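Local coordinates for protein Ves (Pseudomonas fluorescens, PDB 5FCC) that probably acts in histidine utilisation as a member of the HutD family, an all-beta protein of the cupin superfamily whose exact biochemical role is not established, at residues Y66-T71 against D115-Y120; E153-G158 against S179-C184; T81-E86 against D101-C106; H126-W131 against L186-Q191. One frame throughout, in Å; residues are numbered along the deposited sequence.

Contact 1. Residues Y66-T71 against D115-Y120; sequences YQRVIT and DFNLIY. With NA (sodium ion), chain G; EDO (1,2-ethanediol), chain C.
Tyr120 pairs with Gln67 and Phe116 with Thr71 at the two ends of an antiparallel ladder of six backbone hydrogen bonds, the strand directions 166° apart. The pair lies inside a six-stranded sheet of what is probably the N-terminal cupin half. On one face, branched Ile119 touches two neighbours: CG1 meets CB of Tyr66 at 3.6 Å, and CD1 reaches the aliphatic CG of Arg68 at 3.8 Å. Arg68 bends at its third torsion (chi3 61°), and its NE donates to a water that in turn donates to Leu118 O. Its NH2 donates to O1 of a 1,2-ethanediol, probably from the crystallisation liquor. The other face carries Gln67 over Tyr120, whose ring is swung between its own backbone N and carbonyl carbon (chi1 67°). CB of Gln67 makes a CH-pi contact 3.9 Å from the ring centroid, while NE2 donates to the carbonyl O of the next residue, Arg68. Thr71, small and polar, uses OG1 to receive Trp131 NE1 from the facing sheet. At the loop end, the phenol of Tyr66 reaches a sodium ion, with OH bound at 2.4 Å beside four waters and Glu43 O.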
loop_
_atom_site.group_PDB
_atom_site.type_symbol
_atom_site.label_atom_id
_atom_site.label_comp_id
_atom_site.label_asym_id
_atom_site.label_seq_id
_atom_site.Cartn_x
_atom_site.Cartn_y
_atom_site.Cartn_z
ATOM N N TYR A 66 16.955 6.718 2.344
ATOM C CA TYR A 66 16.311 5.732 3.205
ATOM C C TYR A 66 17.310 4.671 3.634
ATOM O O TYR A 66 18.154 4.248 2.847
ATOM C CB TYR A 66 15.126 5.052 2.505
ATOM C CG TYR A 66 13.951 5.992 2.436
ATOM C CD1 TYR A 66 13.900 6.970 1.455
ATOM C CD2 TYR A 66 12.935 5.939 3.380
ATOM C CE1 TYR A 66 12.862 7.878 1.394
ATOM C CE2 TYR A 66 11.872 6.839 3.330
ATOM C CZ TYR A 66 11.848 7.805 2.328
ATOM O OH TYR A 66 10.819 8.706 2.276
ATOM N N GLN A 67 17.148 4.202 4.860
ATOM C CA GLN A 67 17.935 3.116 5.412
ATOM C C GLN A 67 17.098 1.838 5.382
ATOM O O GLN A 67 15.929 1.845 5.774
ATOM C CB GLN A 67 18.358 3.455 6.844
ATOM C CG GLN A 67 19.087 2.316 7.556
ATOM C CD GLN A 67 20.473 2.071 6.969
ATOM O OE1 GLN A 67 21.221 3.009 6.775
ATOM N NE2 GLN A 67 20.785 0.816 6.636
ATOM N N ARG A 68 17.688 0.745 4.927
ATOM C CA ARG A 68 16.970 -0.516 4.871
ATOM C C ARG A 68 17.559 -1.539 5.829
ATOM O O ARG A 68 18.770 -1.573 6.072
ATOM C CB ARG A 68 16.955 -1.069 3.452
ATOM C CG ARG A 68 16.407 -0.042 2.442
ATOM C CD ARG A 68 16.276 -0.634 1.068
ATOM N NE ARG A 68 15.338 -1.760 1.053
ATOM C CZ ARG A 68 15.020 -2.461 -0.035
ATOM N NH1 ARG A 68 15.576 -2.169 -1.200
ATOM N NH2 ARG A 68 14.150 -3.473 0.049
ATOM N N VAL A 69 16.686 -2.374 6.374
ATOM C CA VAL A 69 17.087 -3.528 7.157
ATOM C C VAL A 69 16.202 -4.660 6.693
ATOM O O VAL A 69 14.984 -4.616 6.889
ATOM C CB VAL A 69 16.943 -3.305 8.660
ATOM C CG1 VAL A 69 17.490 -4.515 9.390
ATOM C CG2 VAL A 69 17.670 -2.036 9.077
ATOM N N ILE A 70 16.794 -5.666 6.074
ATOM C CA ILE A 70 16.017 -6.779 5.572
ATOM C C ILE A 70 16.482 -8.054 6.240
ATOM O O ILE A 70 17.637 -8.188 6.680
ATOM C CB ILE A 70 16.119 -6.885 4.038
ATOM C CG1 ILE A 70 17.551 -7.259 3.652
ATOM C CG2 ILE A 70 15.748 -5.534 3.439
ATOM C CD1 ILE A 70 17.713 -7.696 2.204
ATOM N N THR A 71 15.556 -8.992 6.327
ATOM C CA THR A 71 15.775 -10.231 7.037
ATOM C C THR A 71 15.085 -11.336 6.260
ATOM O O THR A 71 13.883 -11.236 5.998
ATOM C CB THR A 71 15.198 -10.185 8.447
ATOM O OG1 THR A 71 15.713 -9.053 9.165
ATOM C CG2 THR A 71 15.551 -11.478 9.156
ATOM N N ASP A 115 11.578 -11.974 2.430
ATOM C CA ASP A 115 12.247 -11.052 3.323
ATOM C C ASP A 115 11.248 -10.230 4.121
ATOM O O ASP A 115 10.260 -9.733 3.575
ATOM C CB ASP A 115 13.140 -10.110 2.535
ATOM C CG ASP A 115 14.425 -10.765 2.095
ATOM O OD1 ASP A 115 14.655 -11.916 2.510
ATOM O OD2 ASP A 115 15.200 -10.110 1.368
ATOM N N PHE A 116 11.513 -10.077 5.410
ATOM C CA PHE A 116 10.894 -9.005 6.164
ATOM C C PHE A 116 11.704 -7.739 5.946
ATOM O O PHE A 116 12.906 -7.716 6.245
ATOM C CB PHE A 116 10.842 -9.369 7.640
ATOM C CG PHE A 116 10.311 -8.284 8.484
ATOM C CD1 PHE A 116 8.960 -7.922 8.391
ATOM C CD2 PHE A 116 11.141 -7.597 9.366
ATOM C CE1 PHE A 116 8.440 -6.888 9.171
ATOM C CE2 PHE A 116 10.642 -6.577 10.166
ATOM C CZ PHE A 116 9.262 -6.207 10.051
ATOM N N ASN A 117 11.060 -6.699 5.411
ATOM C CA ASN A 117 11.699 -5.454 5.000
ATOM C C ASN A 117 11.297 -4.329 5.939
ATOM O O ASN A 117 10.106 -3.998 6.054
ATOM C CB ASN A 117 11.303 -5.033 3.578
ATOM C CG ASN A 117 12.035 -5.805 2.498
ATOM O OD1 ASN A 117 12.762 -6.757 2.772
ATOM N ND2 ASN A 117 11.784 -5.432 1.244
ATOM N N LEU A 118 12.293 -3.705 6.558
ATOM C CA LEU A 118 12.131 -2.407 7.190
ATOM C C LEU A 118 12.848 -1.394 6.324
ATOM O O LEU A 118 13.971 -1.645 5.874
ATOM C CB LEU A 118 12.716 -2.353 8.600
ATOM C CG LEU A 118 12.897 -0.945 9.154
ATOM C CD1 LEU A 118 11.513 -0.206 9.331
ATOM C CD2 LEU A 118 13.682 -0.994 10.449
ATOM N N ILE A 119 12.207 -0.254 6.101
ATOM C CA ILE A 119 12.847 0.878 5.463
ATOM C C ILE A 119 12.445 2.101 6.253
ATOM O O ILE A 119 11.295 2.206 6.688
ATOM C CB ILE A 119 12.467 0.986 3.964
ATOM C CG1 ILE A 119 13.275 2.097 3.293
ATOM C CG2 ILE A 119 10.945 1.209 3.773
ATOM C CD1 ILE A 119 13.265 2.064 1.788
ATOM N N TYR A 120 13.387 3.026 6.465
ATOM C CA TYR A 120 12.997 4.275 7.095
ATOM C C TYR A 120 13.940 5.376 6.645
ATOM O O TYR A 120 15.056 5.134 6.166
ATOM C CB TYR A 120 12.972 4.172 8.625
ATOM C CG TYR A 120 14.376 3.980 9.168
ATOM C CD1 TYR A 120 14.965 2.723 9.184
ATOM C CD2 TYR A 120 15.123 5.066 9.609
ATOM C CE1 TYR A 120 16.272 2.550 9.636
ATOM C CE2 TYR A 120 16.420 4.900 10.067
ATOM C CZ TYR A 120 16.975 3.641 10.091
ATOM O OH TYR A 120 18.260 3.513 10.544
HETATM NA NA NA G . 10.023 9.651 0.184
HETATM C C1 EDO C . 13.966 -7.118 -1.522
HETATM O O1 EDO C . 12.992 -6.125 -1.211
HETATM C C2 EDO C . 14.869 -7.328 -0.297
HETATM O O2 EDO C . 14.050 -7.730 0.802
HETATM O O HOH W 1 13.867 -2.587 3.347
HETATM O O HOH W 2 14.362 -6.908 8.483
HETATM O O HOH W 3 11.422 8.441 -1.436
HETATM O O HOH W 4 8.933 9.526 -2.089
HETATM O O HOH W 5 8.848 7.483 0.573
HETATM O O HOH W 6 11.630 11.342 0.312
#

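Contact 2. Residues E153-G158 against S179-C184; sequences EVKVLG and SVTGRC
Lys155 O accepts the amide of Thr181, N to O 3.0 Å, and the returning bond from Lys155 N to Thr181 O is longer at 3.2 Å and bent to 136° at the hydrogen. This one antiparallel hydrogen-bonded pair links the short strand 154-156 to the end of strand 176-181, within a four-stranded sheet of what is probably the C-terminal cupin half. Where the ladder would continue toward Leu157 and Ser179, a water accepts from both their amides instead. Lys155 and Thr181 share the more solvent-accessible face, and the lysine curls so that NZ forms a salt bridge with OE2 of Glu153, 3.5 Å away, two residues earlier and just before the strand. The buried face belongs to valines, whose branching at CB suits an extended chain. Val180 divides its methyls, giving CG1 to CG1 of Val154 at 3.7 Å and CG2 to CG2 of Val156 at 3.6 Å. In Val154 a chi1 of 168° puts CG1 anti to the backbone N, where it meets Val180; CG2 touches CB of Cys184, past the bend. That bend passes through Gly182, where a beta carbon would collide with Glu153 O and the preceding carbonyl. With only two direct backbone bonds between the segments, the valine methyls probably contribute much of their cohesion, while the charged groups stay at the solvent side.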
loop_
_atom_site.group_PDB
_atom_site.type_symbol
_atom_site.label_atom_id
_atom_site.label_comp_id
_atom_site.label_asym_id
_atom_site.label_seq_id
_atom_site.Cartn_x
_atom_site.Cartn_y
_atom_site.Cartn_z
ATOM N N GLU A 153 2.494 -18.381 17.496
ATOM C CA GLU A 153 1.895 -17.522 18.506
ATOM C C GLU A 153 2.953 -16.619 19.118
ATOM O O GLU A 153 3.912 -17.102 19.722
ATOM C CB GLU A 153 1.218 -18.349 19.590
ATOM C CG GLU A 153 0.588 -17.502 20.673
ATOM C CD GLU A 153 0.054 -18.353 21.815
ATOM O OE1 GLU A 153 -1.011 -18.988 21.633
ATOM O OE2 GLU A 153 0.725 -18.415 22.872
ATOM N N VAL A 154 2.767 -15.318 18.975
ATOM C CA VAL A 154 3.536 -14.339 19.726
ATOM C C VAL A 154 2.561 -13.534 20.570
ATOM O O VAL A 154 1.673 -12.869 20.027
ATOM C CB VAL A 154 4.356 -13.440 18.787
ATOM C CG1 VAL A 154 4.902 -12.259 19.540
ATOM C CG2 VAL A 154 5.448 -14.280 18.135
ATOM N N LYS A 155 2.716 -13.612 21.884
ATOM C CA LYS A 155 1.861 -12.896 22.819
ATOM C C LYS A 155 2.505 -11.556 23.103
ATOM O O LYS A 155 3.670 -11.503 23.502
ATOM C CB LYS A 155 1.677 -13.668 24.127
ATOM C CG LYS A 155 0.974 -15.010 23.979
ATOM C CD LYS A 155 0.616 -15.626 25.333
ATOM C CE LYS A 155 1.862 -16.147 26.074
ATOM N NZ LYS A 155 1.926 -17.656 26.078
ATOM N N VAL A 156 1.765 -10.482 22.888
ATOM C CA VAL A 156 2.266 -9.163 23.240
ATOM C C VAL A 156 1.072 -8.259 23.448
ATOM O O VAL A 156 0.185 -8.196 22.590
ATOM C CB VAL A 156 3.211 -8.598 22.155
ATOM C CG1 VAL A 156 2.556 -8.653 20.772
ATOM C CG2 VAL A 156 3.616 -7.162 22.479
ATOM N N LEU A 157 1.069 -7.535 24.571
ATOM C CA LEU A 157 0.038 -6.547 24.851
ATOM C C LEU A 157 -1.346 -7.181 24.734
ATOM O O LEU A 157 -2.245 -6.660 24.068
ATOM C CB LEU A 157 0.175 -5.348 23.916
ATOM C CG LEU A 157 1.389 -4.463 24.138
ATOM C CD1 LEU A 157 1.752 -3.737 22.883
ATOM C CD2 LEU A 157 1.076 -3.473 25.253
ATOM N N GLY A 158 -1.489 -8.362 25.330
ATOM C CA GLY A 158 -2.748 -9.076 25.303
ATOM C C GLY A 158 -3.223 -9.550 23.944
ATOM O O GLY A 158 -4.278 -10.199 23.872
ATOM N N SER A 179 5.819 -6.564 27.194
ATOM C CA SER A 179 6.302 -7.931 27.282
ATOM C C SER A 179 5.939 -8.664 26.006
ATOM O O SER A 179 4.868 -8.446 25.435
ATOM C CB SER A 179 5.694 -8.678 28.466
ATOM O OG SER A 179 6.202 -8.159 29.665
ATOM N N VAL A 180 6.837 -9.512 25.552
ATOM C CA VAL A 180 6.631 -10.295 24.346
ATOM C C VAL A 180 7.074 -11.713 24.635
ATOM O O VAL A 180 8.023 -11.936 25.383
ATOM C CB VAL A 180 7.420 -9.718 23.152
ATOM C CG1 VAL A 180 7.153 -10.515 21.917
ATOM C CG2 VAL A 180 7.062 -8.256 22.950
ATOM N N THR A 181 6.388 -12.674 24.030
ATOM C CA THR A 181 6.778 -14.069 24.085
ATOM C C THR A 181 6.738 -14.624 22.672
ATOM O O THR A 181 5.782 -14.371 21.936
ATOM C CB THR A 181 5.843 -14.857 25.017
ATOM O OG1 THR A 181 5.847 -14.219 26.297
ATOM C CG2 THR A 181 6.310 -16.272 25.179
ATOM N N GLY A 182 7.769 -15.357 22.294
ATOM C CA GLY A 182 7.800 -16.024 21.012
ATOM C C GLY A 182 8.676 -15.290 19.995
ATOM O O GLY A 182 9.106 -14.144 20.202
ATOM N N ARG A 183 8.922 -15.972 18.881
ATOM C CA ARG A 183 9.910 -15.545 17.900
ATOM C C ARG A 183 9.332 -14.417 17.052
ATOM O O ARG A 183 8.325 -14.602 16.361
ATOM C CB ARG A 183 10.344 -16.748 17.044
ATOM C CG ARG A 183 11.644 -16.585 16.193
ATOM C CD ARG A 183 12.939 -16.863 16.960
ATOM N NE ARG A 183 14.196 -16.868 16.184
ATOM C CZ ARG A 183 15.163 -15.933 16.242
ATOM N NH1 ARG A 183 15.056 -14.857 17.020
ATOM N NH2 ARG A 183 16.260 -16.066 15.503
ATOM N N CYS A 184 9.956 -13.239 17.115
ATOM C CA CYS A 184 9.417 -12.080 16.414
ATOM C C CYS A 184 10.507 -11.045 16.225
ATOM O O CYS A 184 11.604 -11.146 16.783
ATOM C CB CYS A 184 8.262 -11.441 17.188
ATOM S SG CYS A 184 8.738 -10.849 18.847
HETATM O O HOH W 7 2.840 -6.715 26.927
#

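Contact 3. Residues T81-E86 against D101-C106; sequences TVDGEE and DSQVSC
Asp83 holds Gln103 twice, through its backbone and through its carboxylate. Asp83 N donates to Gln103 O at 2.6 Å, and Gln103 N returns a weak bond to Asp83 OD1 at 3.0 Å. The carboxylate gets there because CG lies beside the aspartate's own backbone N (chi1 -65°), which also brings OD1 against CB of Ser102 at 3.3 Å. The small serine allows so close an approach. Asp83 is the second residue of a type II' turn from Val82 to Glu85, closed by Glu85 N on Val82 O. Its positive phi of 62° is unusual for a residue with a side chain, and Gly84 follows as the third residue of the turn. In Gln103 a chi1 of 73° tucks CG between the backbone N and carbonyl carbon and lays this methylene 3.5 Å from CA of Asp83. At the start of the turn, Val82 stands beside Val104, CG1 of the first 4.2 Å from CG2 of the second. On the opposite face, Thr81 and Ser105 form a hydrogen-bonded backbone pair with small polar side chains. Thr81 OG1 takes Gln87 NE2 as its partner. Strand 104-108 runs between 58-60 and 78-82 in a four-stranded sheet, with 87-90 beyond; Val104 packs on Phe60 and on Phe98, and Val82 on Phe96, the last two phenylalanines coming from strand 96-99 of the six-stranded sheet.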
loop_
_atom_site.group_PDB
_atom_site.type_symbol
_atom_site.label_atom_id
_atom_site.label_comp_id
_atom_site.label_asym_id
_atom_site.label_seq_id
_atom_site.Cartn_x
_atom_site.Cartn_y
_atom_site.Cartn_z
ATOM N N THR A 81 24.844 -8.739 -3.231
ATOM C CA THR A 81 25.998 -7.950 -3.624
ATOM C C THR A 81 25.612 -6.505 -3.424
ATOM O O THR A 81 24.605 -6.056 -3.982
ATOM C CB THR A 81 26.374 -8.203 -5.082
ATOM O OG1 THR A 81 26.472 -9.613 -5.300
ATOM C CG2 THR A 81 27.700 -7.521 -5.405
ATOM N N VAL A 82 26.384 -5.790 -2.619
ATOM C CA VAL A 82 26.026 -4.442 -2.200
ATOM C C VAL A 82 27.047 -3.512 -2.820
ATOM O O VAL A 82 28.215 -3.502 -2.413
ATOM C CB VAL A 82 25.974 -4.295 -0.671
ATOM C CG1 VAL A 82 25.722 -2.845 -0.277
ATOM C CG2 VAL A 82 24.881 -5.180 -0.100
ATOM N N ASP A 83 26.587 -2.713 -3.777
ATOM C CA ASP A 83 27.456 -1.961 -4.687
ATOM C C ASP A 83 28.247 -3.024 -5.458
ATOM O O ASP A 83 27.669 -4.056 -5.845
ATOM C CB ASP A 83 28.253 -0.921 -3.904
ATOM C CG ASP A 83 27.341 0.171 -3.280
ATOM O OD1 ASP A 83 26.302 0.512 -3.888
ATOM O OD2 ASP A 83 27.654 0.692 -2.182
ATOM N N GLY A 84 29.530 -2.833 -5.712
ATOM C CA GLY A 84 30.282 -3.925 -6.293
ATOM C C GLY A 84 30.989 -4.782 -5.268
ATOM O O GLY A 84 31.732 -5.698 -5.642
ATOM N N GLU A 85 30.742 -4.524 -3.980
ATOM C CA GLU A 85 31.558 -5.028 -2.881
ATOM C C GLU A 85 31.344 -6.526 -2.671
ATOM O O GLU A 85 30.780 -7.231 -3.515
ATOM C CB GLU A 85 31.274 -4.230 -1.607
ATOM C CG GLU A 85 31.749 -2.772 -1.655
ATOM C CD GLU A 85 33.281 -2.615 -1.669
ATOM O OE1 GLU A 85 33.989 -3.430 -2.306
ATOM O OE2 GLU A 85 33.782 -1.656 -1.040
ATOM N N GLU A 86 31.807 -7.031 -1.532
ATOM C CA GLU A 86 31.849 -8.473 -1.346
ATOM C C GLU A 86 30.437 -9.050 -1.238
ATOM O O GLU A 86 29.478 -8.366 -0.879
ATOM C CB GLU A 86 32.681 -8.834 -0.110
ATOM C CG GLU A 86 33.175 -10.291 -0.117
ATOM C CD GLU A 86 33.980 -10.675 1.124
ATOM O OE1 GLU A 86 34.808 -9.849 1.589
ATOM O OE2 GLU A 86 33.767 -11.807 1.630
ATOM N N ASP A 101 20.355 4.038 -1.078
ATOM C CA ASP A 101 20.974 4.552 -2.295
ATOM C C ASP A 101 21.987 3.585 -2.901
ATOM O O ASP A 101 22.374 3.771 -4.061
ATOM C CB ASP A 101 21.618 5.930 -2.045
ATOM C CG ASP A 101 22.863 5.886 -1.142
ATOM O OD1 ASP A 101 23.468 4.810 -0.913
ATOM O OD2 ASP A 101 23.259 6.978 -0.678
ATOM N N SER A 102 22.417 2.566 -2.153
ATOM C CA SER A 102 23.370 1.596 -2.675
ATOM C C SER A 102 22.709 0.739 -3.744
ATOM O O SER A 102 21.540 0.365 -3.621
ATOM C CB SER A 102 23.907 0.697 -1.556
ATOM O OG SER A 102 24.523 1.457 -0.534
ATOM N N GLN A 103 23.453 0.442 -4.809
ATOM C CA GLN A 103 22.974 -0.540 -5.771
ATOM C C GLN A 103 23.136 -1.920 -5.157
ATOM O O GLN A 103 24.211 -2.284 -4.668
ATOM C CB GLN A 103 23.715 -0.430 -7.113
ATOM C CG GLN A 103 25.160 -0.931 -7.109
ATOM C CD GLN A 103 25.709 -1.286 -8.492
ATOM O OE1 GLN A 103 25.090 -2.045 -9.247
ATOM N NE2 GLN A 103 26.894 -0.764 -8.813
ATOM N N VAL A 104 22.050 -2.671 -5.115
ATOM C CA VAL A 104 22.038 -3.956 -4.445
ATOM C C VAL A 104 21.369 -4.953 -5.361
ATOM O O VAL A 104 20.305 -4.671 -5.924
ATOM C CB VAL A 104 21.306 -3.893 -3.089
ATOM C CG1 VAL A 104 21.258 -5.273 -2.447
ATOM C CG2 VAL A 104 21.983 -2.879 -2.170
ATOM N N SER A 105 21.987 -6.114 -5.501
ATOM C CA SER A 105 21.404 -7.223 -6.226
ATOM C C SER A 105 21.515 -8.453 -5.352
ATOM O O SER A 105 22.407 -8.562 -4.503
ATOM C CB SER A 105 22.099 -7.457 -7.590
ATOM O OG SER A 105 23.512 -7.559 -7.426
ATOM N N CYS A 106 20.573 -9.355 -5.542
ATOM C CA CYS A 106 20.548 -10.602 -4.813
ATOM C C CYS A 106 20.652 -11.751 -5.797
ATOM O O CYS A 106 20.115 -11.698 -6.911
ATOM C CB CYS A 106 19.278 -10.748 -3.974
ATOM S SG CYS A 106 17.828 -11.129 -4.894
HETATM O O HOH W 8 24.601 -11.147 -5.254
#

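Contact 4. Residues H126-W131 against L186-Q191; sequences HARLQW and LIELTQ
Leu129 overlaps Ile187 side by side, both pointing the same way, with CD1 of the leucine 3.9 Å from CD1 of the isoleucine. They belong to an antiparallel pair at one border of a five-stranded sheet in what is probably a cupin-type beta-sandwich, strand 125-132 being outermost. Ala127 continues this apolar face, its CB 3.6 Å from CD2 of Leu189. The small alanine admits the leucine branch beside it, and the row faces Phe116, Leu118 and Tyr120 of strand 113-120. Six backbone hydrogen bonds join the strands, for example Leu186 N to Gln130 O at 2.8 Å. The other face is mostly polar, apart from Leu186. Arg128 runs extended from CG to NE and presents NH1 and NH2 end-on to a single acceptor, OE1 of Gln130, two residues on. That oxygen lies in the guanidinium plane, though NH2 approaches from 43° above the amide's carbonyl plane. Both bonds together fix the rotation of the guanidinium. Glu188 lies alongside, its carboxylate turned 26° from the guanidinium; OE1 is bonded to Ser140 OG. Arg128 NH1 and Glu188 OE2 are 4.5 Å apart, beyond a salt bridge, and a water links them, accepting from NH1 at 2.9 Å and donating to OE2 at 3.3 Å.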
loop_
_atom_site.group_PDB
_atom_site.type_symbol
_atom_site.label_atom_id
_atom_site.label_comp_id
_atom_site.label_asym_id
_atom_site.label_seq_id
_atom_site.Cartn_x
_atom_site.Cartn_y
_atom_site.Cartn_z
ATOM N N HIS A 126 14.028 8.095 14.091
ATOM C CA HIS A 126 14.869 7.171 14.817
ATOM C C HIS A 126 14.289 5.773 14.689
ATOM O O HIS A 126 13.082 5.596 14.535
ATOM C CB HIS A 126 14.976 7.579 16.282
ATOM C CG HIS A 126 16.017 8.624 16.496
ATOM N ND1 HIS A 126 17.363 8.364 16.321
ATOM C CD2 HIS A 126 15.918 9.935 16.810
ATOM C CE1 HIS A 126 18.049 9.471 16.544
ATOM N NE2 HIS A 126 17.194 10.439 16.830
ATOM N N ALA A 127 15.164 4.783 14.703
ATOM C CA ALA A 127 14.738 3.432 14.399
ATOM C C ALA A 127 15.529 2.457 15.234
ATOM O O ALA A 127 16.686 2.700 15.603
ATOM C CB ALA A 127 14.915 3.103 12.916
ATOM N N ARG A 128 14.889 1.333 15.498
ATOM C CA ARG A 128 15.513 0.238 16.207
ATOM C C ARG A 128 14.884 -1.020 15.662
ATOM O O ARG A 128 13.685 -1.043 15.379
ATOM C CB ARG A 128 15.296 0.321 17.730
ATOM C CG ARG A 128 16.200 -0.614 18.527
ATOM C CD ARG A 128 15.834 -0.609 20.003
ATOM N NE ARG A 128 16.746 -1.432 20.781
ATOM C CZ ARG A 128 16.676 -2.753 20.901
ATOM N NH1 ARG A 128 15.724 -3.464 20.276
ATOM N NH2 ARG A 128 17.576 -3.384 21.647
ATOM N N LEU A 129 15.683 -2.062 15.539
ATOM C CA LEU A 129 15.195 -3.336 15.027
ATOM C C LEU A 129 15.934 -4.420 15.774
ATOM O O LEU A 129 17.160 -4.342 15.922
ATOM C CB LEU A 129 15.440 -3.476 13.513
ATOM C CG LEU A 129 14.886 -4.797 12.946
ATOM C CD1 LEU A 129 14.399 -4.556 11.539
ATOM C CD2 LEU A 129 15.938 -5.929 12.928
ATOM N N GLN A 130 15.204 -5.414 16.243
ATOM C CA GLN A 130 15.841 -6.512 16.945
ATOM C C GLN A 130 14.982 -7.753 16.833
ATOM O O GLN A 130 13.813 -7.741 17.226
ATOM C CB GLN A 130 16.060 -6.172 18.410
ATOM C CG GLN A 130 16.675 -7.360 19.134
ATOM C CD GLN A 130 16.966 -7.020 20.586
ATOM O OE1 GLN A 130 16.550 -5.987 21.097
ATOM N NE2 GLN A 130 17.669 -7.898 21.246
ATOM N N TRP A 131 15.561 -8.819 16.317
ATOM C CA TRP A 131 14.909 -10.109 16.369
ATOM C C TRP A 131 15.116 -10.714 17.739
ATOM O O TRP A 131 16.230 -10.697 18.278
ATOM C CB TRP A 131 15.485 -11.034 15.313
ATOM C CG TRP A 131 15.075 -10.640 13.949
ATOM C CD1 TRP A 131 15.745 -9.846 13.062
ATOM C CD2 TRP A 131 13.876 -11.026 13.325
ATOM N NE1 TRP A 131 15.016 -9.715 11.910
ATOM C CE2 TRP A 131 13.859 -10.430 12.049
ATOM C CE3 TRP A 131 12.798 -11.831 13.724
ATOM C CZ2 TRP A 131 12.824 -10.635 11.152
ATOM C CZ3 TRP A 131 11.763 -12.033 12.835
ATOM C CH2 TRP A 131 11.786 -11.443 11.561
ATOM N N LEU A 186 11.176 -6.985 16.808
ATOM C CA LEU A 186 10.766 -5.775 17.510
ATOM C C LEU A 186 11.312 -4.584 16.749
ATOM O O LEU A 186 12.526 -4.489 16.542
ATOM C CB LEU A 186 11.317 -5.742 18.937
ATOM C CG LEU A 186 11.110 -6.955 19.821
ATOM C CD1 LEU A 186 11.788 -6.754 21.150
ATOM C CD2 LEU A 186 9.609 -7.162 20.029
ATOM N N ILE A 187 10.433 -3.680 16.342
ATOM C CA ILE A 187 10.818 -2.470 15.630
ATOM C C ILE A 187 10.258 -1.286 16.396
ATOM O O ILE A 187 9.100 -1.308 16.851
ATOM C CB ILE A 187 10.307 -2.483 14.177
ATOM C CG1 ILE A 187 10.884 -3.706 13.441
ATOM C CG2 ILE A 187 10.665 -1.176 13.454
ATOM C CD1 ILE A 187 10.630 -3.743 12.009
ATOM N N GLU A 188 11.082 -0.270 16.572
ATOM C CA GLU A 188 10.680 0.957 17.249
ATOM C C GLU A 188 11.029 2.110 16.351
ATOM O O GLU A 188 12.145 2.171 15.835
ATOM C CB GLU A 188 11.345 1.108 18.600
ATOM C CG GLU A 188 10.974 -0.063 19.467
ATOM C CD GLU A 188 11.681 -0.072 20.766
ATOM O OE1 GLU A 188 11.928 1.024 21.310
ATOM O OE2 GLU A 188 12.001 -1.187 21.217
ATOM N N LEU A 189 10.081 3.016 16.165
ATOM C CA LEU A 189 10.263 4.136 15.269
ATOM C C LEU A 189 9.736 5.384 15.951
ATOM O O LEU A 189 8.660 5.358 16.556
ATOM C CB LEU A 189 9.564 3.903 13.937
ATOM C CG LEU A 189 10.213 2.817 13.077
ATOM C CD1 LEU A 189 9.195 2.218 12.149
ATOM C CD2 LEU A 189 11.367 3.377 12.266
ATOM N N THR A 190 10.507 6.457 15.876
ATOM C CA THR A 190 10.125 7.720 16.490
ATOM C C THR A 190 10.467 8.862 15.548
ATOM O O THR A 190 11.596 8.940 15.066
ATOM C CB THR A 190 10.840 7.916 17.811
ATOM O OG1 THR A 190 10.431 6.890 18.717
ATOM C CG2 THR A 190 10.502 9.278 18.381
ATOM N N GLN A 191 9.502 9.746 15.301
ATOM C CA GLN A 191 9.749 10.895 14.438
ATOM C C GLN A 191 10.845 11.780 15.017
ATOM O O GLN A 191 10.912 12.011 16.223
ATOM C CB GLN A 191 8.473 11.724 14.242
ATOM C CG GLN A 191 7.375 11.016 13.477
ATOM C CD GLN A 191 6.195 11.921 13.133
ATOM O OE1 GLN A 191 6.334 12.862 12.352
ATOM N NE2 GLN A 191 5.033 11.642 13.730
HETATM O O HOH W 9 13.392 -2.809 18.721
#

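In the fold
Contact 1 lies nearest the centre of the chain, while contact 4 is half core, half surface, its strand 125-132 being outermost; their centres are about 11 Å apart. Both are ladders of six backbone bonds, and their sheets meet through mixed faces, mainly apolar, as in Phe116 against Ile187 and Tyr120 against Ala127, but with the Thr71-Trp131 hydrogen bond. Contacts 2 and 3 lie on opposite sides of the chain's centre, about 34 Å apart between centres. Each is shorter, ends in a bend or turn and sits in a four-stranded sheet, consistent with a two-cupin plan. Contact 3 is nested in the loop closed by contact 1, contact 2 in that closed by contact 4. Contact 2 leans on valine methyls, contact 3 on the Asp83-Gln103 bonds beside its turn.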